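Local coordinates for putative metal resistance protein (Proteus mirabilis, PDB 6C29), which probably acts as a membrane-bound protein-disulfide reductase, whose periplasmic tandem immunoglobulin-fold N-terminal part, present here, primes the disulfide isomerase ScsC, at residues A[134-137]-A[138-142]; A[160-163]-A[164-167]; A[186-189]-A[190-193]. One frame throughout, in Å; residues are numbered along the deposited sequence.

Contact 1: residues A[134-137]-A[138-142]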
loop_
_atom_site.group_PDB
_atom_site.type_symbol
_atom_site.label_atom_id
_atom_site.label_comp_id
_atom_site.label_asym_id
_atom_site.label_seq_id
_atom_site.Cartn_x
_atom_site.Cartn_y
_atom_site.Cartn_z
ATOM N N PRO A 134 -3.974 -19.329 -14.220
ATOM C CA PRO A 134 -5.189 -20.040 -13.808
ATOM C C PRO A 134 -6.431 -19.500 -14.513
ATOM O O PRO A 134 -6.456 -18.354 -14.968
ATOM C CB PRO A 134 -5.259 -19.769 -12.297
ATOM C CG PRO A 134 -3.862 -19.437 -11.900
ATOM C CD PRO A 134 -3.256 -18.733 -13.079
ATOM N N ALA A 135 -7.475 -20.314 -14.582
ATOM C CA ALA A 135 -8.667 -19.978 -15.361
ATOM C C ALA A 135 -9.287 -18.622 -14.997
ATOM O O ALA A 135 -9.733 -17.866 -15.867
ATOM C CB ALA A 135 -9.714 -21.068 -15.201
ATOM N N ASP A 136 -9.333 -18.309 -13.713
ATOM C CA ASP A 136 -9.988 -17.071 -13.335
ATOM C C ASP A 136 -9.018 -15.974 -12.944
ATOM O O ASP A 136 -9.345 -15.110 -12.135
ATOM C CB ASP A 136 -10.987 -17.346 -12.240
ATOM C CG ASP A 136 -10.356 -17.750 -10.949
ATOM O OD1 ASP A 136 -9.124 -17.933 -10.866
ATOM O OD2 ASP A 136 -11.146 -17.894 -10.001
ATOM N N PHE A 137 -7.842 -15.997 -13.560
ATOM C CA PHE A 137 -6.813 -14.991 -13.262
ATOM C C PHE A 137 -7.284 -13.569 -13.558
ATOM O O PHE A 137 -7.059 -12.679 -12.733
ATOM C CB PHE A 137 -5.536 -15.304 -14.043
ATOM C CG PHE A 137 -4.424 -14.346 -13.784
ATOM C CD1 PHE A 137 -3.613 -14.495 -12.680
ATOM C CD2 PHE A 137 -4.165 -13.306 -14.665
ATOM C CE1 PHE A 137 -2.589 -13.625 -12.445
ATOM C CE2 PHE A 137 -3.113 -12.427 -14.436
ATOM C CZ PHE A 137 -2.332 -12.582 -13.335
ATOM N N GLU A 138 -7.906 -13.337 -14.715
ATOM C CA GLU A 138 -8.313 -11.982 -15.124
ATOM C C GLU A 138 -9.371 -11.437 -14.143
ATOM O O GLU A 138 -9.303 -10.274 -13.705
ATOM C CB GLU A 138 -8.834 -11.996 -16.567
ATOM C CG GLU A 138 -9.120 -10.627 -17.169
ATOM C CD GLU A 138 -7.861 -9.780 -17.434
ATOM O OE1 GLU A 138 -6.729 -10.299 -17.275
ATOM O OE2 GLU A 138 -8.010 -8.588 -17.812
ATOM N N TRP A 139 -10.303 -12.289 -13.734
ATOM C CA TRP A 139 -11.278 -11.907 -12.725
ATOM C C TRP A 139 -10.607 -11.595 -11.398
ATOM O O TRP A 139 -10.951 -10.579 -10.759
ATOM C CB TRP A 139 -12.307 -13.019 -12.526
ATOM C CG TRP A 139 -13.322 -12.743 -11.450
ATOM C CD1 TRP A 139 -14.458 -11.972 -11.544
ATOM C CD2 TRP A 139 -13.296 -13.256 -10.106
ATOM N NE1 TRP A 139 -15.128 -11.970 -10.329
ATOM C CE2 TRP A 139 -14.437 -12.746 -9.437
ATOM C CE3 TRP A 139 -12.424 -14.085 -9.405
ATOM C CZ2 TRP A 139 -14.740 -13.076 -8.103
ATOM C CZ3 TRP A 139 -12.724 -14.395 -8.069
ATOM C CH2 TRP A 139 -13.871 -13.893 -7.447
ATOM N N GLN A 140 -9.706 -12.467 -10.945
ATOM C CA GLN A 140 -8.989 -12.212 -9.703
ATOM C C GLN A 140 -8.215 -10.907 -9.803
ATOM O O GLN A 140 -8.226 -10.144 -8.857
ATOM C CB GLN A 140 -8.022 -13.363 -9.341
ATOM C CG GLN A 140 -8.693 -14.678 -8.859
ATOM C CD GLN A 140 -7.769 -15.463 -7.913
ATOM O OE1 GLN A 140 -6.589 -15.116 -7.733
ATOM N NE2 GLN A 140 -8.308 -16.501 -7.288
ATOM N N TYR A 141 -7.593 -10.639 -10.948
ATOM C CA TYR A 141 -6.791 -9.420 -11.104
ATOM C C TYR A 141 -7.708 -8.191 -11.035
ATOM O O TYR A 141 -7.366 -7.187 -10.383
ATOM C CB TYR A 141 -6.018 -9.425 -12.438
ATOM C CG TYR A 141 -4.786 -8.596 -12.363
ATOM C CD1 TYR A 141 -4.824 -7.238 -12.544
ATOM C CD2 TYR A 141 -3.558 -9.190 -12.092
ATOM C CE1 TYR A 141 -3.691 -6.505 -12.430
ATOM C CE2 TYR A 141 -2.423 -8.468 -11.970
ATOM C CZ TYR A 141 -2.484 -7.127 -12.160
ATOM O OH TYR A 141 -1.359 -6.329 -12.055
ATOM N N ASN A 142 -8.846 -8.226 -11.721
ATOM C CA ASN A 142 -9.769 -7.096 -11.690
ATOM C C ASN A 142 -10.382 -6.889 -10.316
ATOM O O ASN A 142 -10.586 -5.752 -9.900
ATOM C CB ASN A 142 -10.835 -7.267 -12.746
ATOM C CG ASN A 142 -10.295 -7.032 -14.147
ATOM O OD1 ASN A 142 -9.278 -6.364 -14.334
ATOM N ND2 ASN A 142 -10.984 -7.572 -15.136
HETATM O O HOH W 1 -8.546 -15.265 -16.873
#
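Phe137 and Tyr141 meet across the first turn of helix 137-145, which the chain enters through a type I beta turn from Pro134 to Phe137, with Asp136 at the N-cap position. Two i to i+4 bonds open the helix: Gln140 N donates to Asp136 O (2.9 Å, 167° at the hydrogen) and Tyr141 N to Phe137 O (2.8 Å). The Asp136 side chain makes no capping bond; instead, a water accepts from Glu138 N and donates to Ala135 O, each at 3.0 Å, bridging the turn to the helix start. Phe137 and Tyr141 point the same way from one side of the helix. With CG of Phe137 anti to its backbone N (chi1 -179°), its CZ comes to 3.8 Å from Tyr141 CD2; the ring planes are 47° apart, so the contact is oblique, CZ against CD2. The Asp136 carboxylate leans past Gln140, where OD1 meets the aliphatic CG at 3.8 Å, an approach of carbon to oxygen and no polar grip. Its other oxygen, OD2, lies 4.1 Å from Trp139 CE3. Phe137 and Tyr141 are buried against the N-terminal immunoglobulin-fold sheet: Phe137 rests on Thr21 and Asp23 of strand 16-24, and both rings on Leu33 of strand 30-38. Lys31 pairs with Glu138 in a salt bridge and makes a cation-pi contact with Tyr141, whose hydroxyl bonds to Ile95 O on strand 90-97; the helix thus lies across three strands of this sheet.

Contact 2: residues A[160-163]-A[164-167]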
loop_
_atom_site.group_PDB
_atom_site.type_symbol
_atom_site.label_atom_id
_atom_site.label_comp_id
_atom_site.label_asym_id
_atom_site.label_seq_id
_atom_site.Cartn_x
_atom_site.Cartn_y
_atom_site.Cartn_z
ATOM N N SER A 160 -2.907 22.818 1.656
ATOM C CA SER A 160 -2.191 22.413 2.846
ATOM C C SER A 160 -1.253 23.495 3.328
ATOM O O SER A 160 -0.859 24.409 2.584
ATOM C CB SER A 160 -1.418 21.109 2.611
ATOM O OG SER A 160 -0.425 21.282 1.617
ATOM N N ASP A 161 -0.902 23.373 4.594
ATOM C CA ASP A 161 -0.024 24.315 5.245
ATOM C C ASP A 161 0.770 23.574 6.291
ATOM O O ASP A 161 0.298 22.598 6.894
ATOM C CB ASP A 161 -0.824 25.453 5.873
ATOM C CG ASP A 161 0.054 26.450 6.583
ATOM O OD1 ASP A 161 0.787 27.194 5.885
ATOM O OD2 ASP A 161 0.025 26.470 7.839
ATOM N N TYR A 162 1.986 24.031 6.520
ATOM C CA TYR A 162 2.832 23.440 7.539
ATOM C C TYR A 162 3.495 24.489 8.380
ATOM O O TYR A 162 4.136 25.379 7.831
ATOM C CB TYR A 162 3.905 22.577 6.903
ATOM C CG TYR A 162 4.854 21.953 7.890
ATOM C CD1 TYR A 162 4.498 20.836 8.623
ATOM C CD2 TYR A 162 6.121 22.490 8.077
ATOM C CE1 TYR A 162 5.370 20.269 9.517
ATOM C CE2 TYR A 162 7.002 21.923 8.968
ATOM C CZ TYR A 162 6.625 20.818 9.680
ATOM O OH TYR A 162 7.507 20.237 10.556
ATOM N N ARG A 163 3.330 24.385 9.696
ATOM C CA ARG A 163 3.974 25.281 10.654
ATOM C C ARG A 163 3.915 24.648 12.039
ATOM O O ARG A 163 3.034 23.817 12.322
ATOM C CB ARG A 163 3.320 26.657 10.657
ATOM C CG ARG A 163 1.867 26.678 11.079
ATOM C CD ARG A 163 1.355 28.112 11.081
ATOM N NE ARG A 163 1.204 28.646 9.727
ATOM C CZ ARG A 163 1.299 29.936 9.407
ATOM N NH1 ARG A 163 1.562 30.850 10.338
ATOM N NH2 ARG A 163 1.138 30.312 8.145
ATOM N N ASN A 164 4.883 24.996 12.889
ATOM C CA ASN A 164 4.940 24.459 14.246
ATOM C C ASN A 164 4.918 22.920 14.275
ATOM O O ASN A 164 4.265 22.324 15.125
ATOM C CB ASN A 164 3.785 24.999 15.100
ATOM C CG ASN A 164 3.660 26.516 15.039
ATOM O OD1 ASN A 164 2.577 27.052 14.808
ATOM N ND2 ASN A 164 4.772 27.207 15.212
ATOM N N SER A 165 5.624 22.299 13.331
ATOM C CA SER A 165 5.711 20.838 13.214
ATOM C C SER A 165 4.347 20.159 13.078
ATOM O O SER A 165 4.169 19.025 13.516
ATOM C CB SER A 165 6.445 20.246 14.418
ATOM O OG SER A 165 7.730 20.821 14.542
ATOM N N GLN A 166 3.408 20.867 12.454
ATOM C CA GLN A 166 2.048 20.380 12.246
ATOM C C GLN A 166 1.602 20.623 10.811
ATOM O O GLN A 166 1.650 21.758 10.312
ATOM C CB GLN A 166 1.101 21.083 13.197
ATOM C CG GLN A 166 -0.318 20.618 13.123
ATOM C CD GLN A 166 -1.173 21.401 14.080
ATOM O OE1 GLN A 166 -1.019 21.288 15.294
ATOM N NE2 GLN A 166 -2.039 22.247 13.541
ATOM N N LEU A 167 1.184 19.552 10.145
ATOM C CA LEU A 167 0.628 19.626 8.802
ATOM C C LEU A 167 -0.867 19.751 8.869
ATOM O O LEU A 167 -1.513 18.974 9.579
ATOM C CB LEU A 167 1.010 18.384 8.017
ATOM C CG LEU A 167 0.408 18.167 6.629
ATOM C CD1 LEU A 167 0.957 19.151 5.665
ATOM C CD2 LEU A 167 0.715 16.726 6.150
HETATM O O HOH W 2 7.971 23.282 12.187
#
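Tyr162 and Arg163 face Leu167 and Gln166 across the end of an antiparallel hairpin, whose two arms run 161° apart and are joined by a two-residue turn, Asn164-Ser165, with positive phi at both positions. Arg163 and Gln166 form the hydrogen-bonded pair that closes it: Arg163 N gives to Gln166 O at 3.2 Å, and Gln166 N returns a bond to Arg163 O at 3.0 Å, the latter bent (140°) and coming from above the carbonyl plane. Tyr162 and Leu167 are the next, non-hydrogen-bonded pair. The Tyr162 ring lies across the other arm, toward the turn: with CG anti to the backbone N (chi1 178°), CD1 lies 3.4 Å from Gln166 O and the hydroxyl OH 3.3 Å from Ser165 CA. A water accepting from Ser165 N (2.8 Å) donates only weakly to that OH, whose stronger partner is Gly220 O. On the face away from Tyr162, Arg163 NE binds Asp161 OD2 at 3.1 Å on its syn lone pair, nearly within the guanidinium plane, a salt bridge along one strand, reached by a bend at chi3 of Arg163. The hairpin joins strand 155-163, at the edge of its four-stranded sheet, to strand 166-173; strand 204-213 flanks the latter, bonding Leu167 and, in the turn, Ser165, while Ser160 and Leu167 pack inward on Leu227 of strand 226-233.

Contact 3: residues A[186-189]-A[190-193]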
loop_
_atom_site.group_PDB
_atom_site.type_symbol
_atom_site.label_atom_id
_atom_site.label_comp_id
_atom_site.label_asym_id
_atom_site.label_seq_id
_atom_site.Cartn_x
_atom_site.Cartn_y
_atom_site.Cartn_z
ATOM N N ASP A 186 1.661 9.238 3.296
ATOM C CA ASP A 186 3.044 8.874 3.041
ATOM C C ASP A 186 3.965 9.991 3.539
ATOM O O ASP A 186 4.012 11.063 2.923
ATOM C CB ASP A 186 3.280 8.667 1.544
ATOM C CG ASP A 186 2.370 7.595 0.947
ATOM O OD1 ASP A 186 2.635 6.410 1.193
ATOM O OD2 ASP A 186 1.429 7.935 0.224
ATOM N N PRO A 187 4.721 9.766 4.619
ATOM C CA PRO A 187 5.615 10.840 5.089
ATOM C C PRO A 187 6.834 11.001 4.206
ATOM O O PRO A 187 7.298 10.030 3.574
ATOM C CB PRO A 187 6.007 10.390 6.502
ATOM C CG PRO A 187 5.827 8.901 6.516
ATOM C CD PRO A 187 4.788 8.553 5.460
ATOM N N PRO A 188 7.369 12.232 4.141
ATOM C CA PRO A 188 8.649 12.397 3.452
ATOM C C PRO A 188 9.742 11.622 4.146
ATOM O O PRO A 188 9.626 11.299 5.332
ATOM C CB PRO A 188 8.910 13.911 3.528
ATOM C CG PRO A 188 7.606 14.533 3.803
ATOM C CD PRO A 188 6.832 13.517 4.623
ATOM N N GLN A 189 10.791 11.305 3.400
ATOM C CA GLN A 189 11.930 10.590 3.942
ATOM C C GLN A 189 12.458 11.316 5.171
ATOM O O GLN A 189 12.601 12.531 5.166
ATOM C CB GLN A 189 13.014 10.466 2.867
ATOM C CG GLN A 189 14.233 9.641 3.241
ATOM C CD GLN A 189 15.275 9.632 2.127
ATOM O OE1 GLN A 189 15.019 10.108 1.019
ATOM N NE2 GLN A 189 16.462 9.119 2.427
ATOM N N GLY A 190 12.655 10.571 6.243
ATOM C CA GLY A 190 13.205 11.127 7.458
ATOM C C GLY A 190 12.144 11.615 8.423
ATOM O O GLY A 190 12.459 11.960 9.560
HETATM N N MSE A 191 10.892 11.667 7.971
HETATM C CA MSE A 191 9.811 12.233 8.784
HETATM C C MSE A 191 8.832 11.164 9.261
HETATM O O MSE A 191 8.640 10.138 8.608
HETATM C CB MSE A 191 9.036 13.294 8.006
HETATM C CG MSE A 191 9.897 14.349 7.379
HETATM SE SE MSE A 191 10.873 15.363 8.721
HETATM C CE MSE A 191 12.014 16.379 7.502
ATOM N N LEU A 192 8.228 11.434 10.414
ATOM C CA LEU A 192 7.170 10.611 10.962
ATOM C C LEU A 192 5.907 11.439 11.070
ATOM O O LEU A 192 5.960 12.596 11.521
ATOM C CB LEU A 192 7.545 10.092 12.348
ATOM C CG LEU A 192 8.836 9.288 12.458
ATOM C CD1 LEU A 192 9.074 8.903 13.907
ATOM C CD2 LEU A 192 8.755 8.071 11.560
ATOM N N TYR A 193 4.784 10.848 10.679
ATOM C CA TYR A 193 3.480 11.464 10.879
ATOM C C TYR A 193 2.722 10.807 12.021
ATOM O O TYR A 193 2.716 9.611 12.147
ATOM C CB TYR A 193 2.654 11.374 9.608
ATOM C CG TYR A 193 3.015 12.320 8.516
ATOM C CD1 TYR A 193 3.862 13.394 8.723
ATOM C CD2 TYR A 193 2.502 12.127 7.265
ATOM C CE1 TYR A 193 4.164 14.274 7.670
ATOM C CE2 TYR A 193 2.784 12.979 6.226
ATOM C CZ TYR A 193 3.606 14.040 6.425
ATOM O OH TYR A 193 3.863 14.851 5.337
HETATM O O HOH W 3 3.268 13.466 2.507
#
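Tyr193 brings its ring against Pro187 and Pro188 because its CG stands beside the backbone N, anti to the carbonyl carbon (chi1 -76°). Pro187 CB then sits over the centre of one ring face, 4.0 Å from the centroid and only 10° off the normal, a CH-pi contact. Pro188 crosses the tyrosine side chain at about a right angle, its CD reaching 3.3 Å from Tyr193 OH. Met191, a selenomethionine, has its CG beside the backbone N (chi1 -51°), where it touches Pro188 CB at 4.0 Å. The chain reverses here through a type II beta turn from Pro188 to Met191, closed by Met191 N donating to Pro188 O at 3.0 Å. Gly190 takes the third position with positive phi, as the type II turn requires of that residue. A water also joins the two arms, accepting from Tyr193 OH at 3.2 Å and donating to Asp186 O; the Asp186 carboxylate looks the other way, to Arg47, Ser48 and Ser228. The contact is therefore mostly apolar, Pro187 over the tyrosine face and Pro188 CD near its hydroxyl, with one backbone bond closing the turn into strand 191-201 and one water linking its flanks.

From the N terminus, the chain first builds the DsbD-like N-terminal domain, and contact 1 starts the helix that follows strand 118-128 and lies against that domain's sheet. Continuing past the helix, it enters the second domain, where contact 2 closes the hairpin of strands 155-163 and 166-173, and contact 3 leads from strand 182-186, not one of the hairpin sheet's four strands, into strand 191-201, which is. The three follow in series, none nested or crossing. Contact 1 lies on the opposite side of the chain's centre, with centres 44 Å from contact 2 and 36 Å from contact 3. Contacts 2 and 3 reach the same sheet and touch, Leu167 CD2 packing 3.8 Å from Tyr193 OH.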